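Local coordinates for protein endoglucanase (PDB 1VHO) that probably acts as a metal-dependent aminopeptidase of the M42 family, using two divalent cations per subunit, at residues A222-D227 against R297-S302. Numbering follows the deposited sequence.
Sequences AAIVMD and RTSLIS
Ala223, Val225 and Asp227 alternate with Arg297, Ser299 and Ile301 in five backbone hydrogen bonds that join two neighbouring parallel strands. The bond from Val225 N to Ser299 O is 2.9 Å long and nearly straight (167°); near the C-terminal end Asp227 N reaches Ile301 O over 3.2 Å, bent to 142° and tilted from the carbonyl plane.

Apolar side chains meet on both faces, and beta-branched Ile224, Val225, Thr298 and Ile301 suit the extended backbone. On the face covered by helices 317-333, 256-268 and 171-187, CG2 of Ile224, anti to the backbone N (CG1 at chi1 -52°), meets Ile301 CD1 at 3.6 Å; the bent selenomethionine Met226 lies beside Ile301, its CE 4.2 Å from Ile301 CB. On the other face Val225 spreads its two methyls, CG1 touching Leu300 CD1 and CG2 touching Thr298 CG2 (4.0 Å each), while Ala223 is small enough to sit beside Thr298.

Ser302 OG packs 3.4 Å from Asp227 CB, and Asp227 OD1 forms a salt bridge with Arg281. Asp227 is a predicted zinc ligand, near His67 and Asp172, so the pair probably supplies a metal-site residue near the C-terminal end of a central strand, as expected for the alpha/beta catalytic domain of M42 aminopeptidases.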
loop_
_atom_site.group_PDB
_atom_site.type_symbol
_atom_site.label_atom_id
_atom_site.label_comp_id
_atom_site.label_asym_id
_atom_site.label_seq_id
_atom_site.Cartn_x
_atom_site.Cartn_y
_atom_site.Cartn_z
ATOM N N ALA A 222 21.652 -1.641 1.795
ATOM C CA ALA A 222 20.914 -0.383 1.648
ATOM C C ALA A 222 19.414 -0.717 1.488
ATOM O O ALA A 222 19.098 -1.792 0.991
ATOM C CB ALA A 222 21.382 0.481 0.511
ATOM N N ALA A 223 18.565 0.127 2.079
ATOM C CA ALA A 223 17.126 -0.183 1.980
ATOM C C ALA A 223 16.362 1.066 1.544
ATOM O O ALA A 223 16.698 2.163 1.982
ATOM C CB ALA A 223 16.608 -0.614 3.344
ATOM N N ILE A 224 15.369 0.861 0.692
ATOM C CA ILE A 224 14.538 2.003 0.271
ATOM C C ILE A 224 13.093 1.621 0.666
ATOM O O ILE A 224 12.586 0.614 0.187
ATOM C CB ILE A 224 14.688 2.326 -1.203
ATOM C CG1 ILE A 224 16.201 2.483 -1.577
ATOM C CG2 ILE A 224 13.913 3.609 -1.531
ATOM C CD1 ILE A 224 16.351 3.045 -3.029
ATOM N N VAL A 225 12.494 2.400 1.541
ATOM C CA VAL A 225 11.138 2.127 2.024
ATOM C C VAL A 225 10.173 2.996 1.229
ATOM O O VAL A 225 10.401 4.185 1.101
ATOM C CB VAL A 225 10.986 2.445 3.529
ATOM C CG1 VAL A 225 9.546 2.407 3.995
ATOM C CG2 VAL A 225 11.850 1.496 4.351
HETATM N N MSE A 226 9.074 2.394 0.770
HETATM C CA MSE A 226 8.107 3.141 -0.015
HETATM C C MSE A 226 7.012 3.698 0.904
HETATM O O MSE A 226 6.548 2.970 1.787
HETATM C CB MSE A 226 7.382 2.173 -0.971
HETATM C CG MSE A 226 8.224 1.441 -1.981
HETATM SE SE MSE A 226 8.836 2.667 -3.324
HETATM C CE MSE A 226 10.517 3.177 -2.560
ATOM N N ASP A 227 6.478 4.841 0.521
ATOM C CA ASP A 227 5.359 5.392 1.285
ATOM C C ASP A 227 4.590 6.293 0.313
ATOM O O ASP A 227 4.878 6.283 -0.891
ATOM C CB ASP A 227 5.852 6.191 2.488
ATOM C CG ASP A 227 4.862 6.216 3.643
ATOM O OD1 ASP A 227 3.647 5.961 3.471
ATOM O OD2 ASP A 227 5.299 6.492 4.781
ATOM N N ARG A 297 21.607 1.382 5.993
ATOM C CA ARG A 297 21.463 2.753 5.463
ATOM C C ARG A 297 20.085 2.797 4.754
ATOM O O ARG A 297 19.915 1.986 3.849
ATOM C CB ARG A 297 22.585 3.091 4.518
ATOM C CG ARG A 297 23.962 2.992 5.233
ATOM C CD ARG A 297 25.082 3.448 4.303
ATOM N NE ARG A 297 25.589 2.361 3.492
ATOM C CZ ARG A 297 25.159 1.995 2.298
ATOM N NH1 ARG A 297 24.167 2.666 1.729
ATOM N NH2 ARG A 297 25.718 0.961 1.682
ATOM N N THR A 298 19.231 3.722 5.164
ATOM C CA THR A 298 17.885 3.766 4.613
ATOM C C THR A 298 17.443 5.081 4.008
ATOM O O THR A 298 17.852 6.188 4.359
ATOM C CB THR A 298 16.871 3.361 5.712
ATOM O OG1 THR A 298 17.270 2.132 6.356
ATOM C CG2 THR A 298 15.494 3.070 5.115
ATOM N N SER A 299 16.609 4.947 2.968
ATOM C CA SER A 299 16.024 6.074 2.278
ATOM C C SER A 299 14.494 5.896 2.266
ATOM O O SER A 299 14.043 4.749 2.143
ATOM C CB SER A 299 16.535 6.159 0.831
ATOM O OG SER A 299 15.769 7.150 0.130
ATOM N N LEU A 300 13.740 6.969 2.389
ATOM C CA LEU A 300 12.288 6.949 2.311
ATOM C C LEU A 300 11.888 7.698 1.038
ATOM O O LEU A 300 12.343 8.818 0.799
ATOM C CB LEU A 300 11.627 7.655 3.490
ATOM C CG LEU A 300 10.068 7.746 3.404
ATOM C CD1 LEU A 300 9.534 6.353 3.764
ATOM C CD2 LEU A 300 9.624 8.796 4.401
ATOM N N ILE A 301 11.147 7.050 0.140
ATOM C CA ILE A 301 10.713 7.692 -1.100
ATOM C C ILE A 301 9.198 7.465 -1.217
ATOM O O ILE A 301 8.765 6.314 -1.104
ATOM C CB ILE A 301 11.446 7.231 -2.354
ATOM C CG1 ILE A 301 12.977 7.354 -2.183
ATOM C CG2 ILE A 301 11.042 8.082 -3.565
ATOM C CD1 ILE A 301 13.805 6.766 -3.266
ATOM N N SER A 302 8.471 8.506 -1.528
ATOM C CA SER A 302 7.033 8.478 -1.566
ATOM C C SER A 302 6.394 8.866 -2.881
ATOM O O SER A 302 6.914 9.692 -3.631
ATOM C CB SER A 302 6.462 9.481 -0.502
ATOM O OG SER A 302 6.846 9.023 0.808
#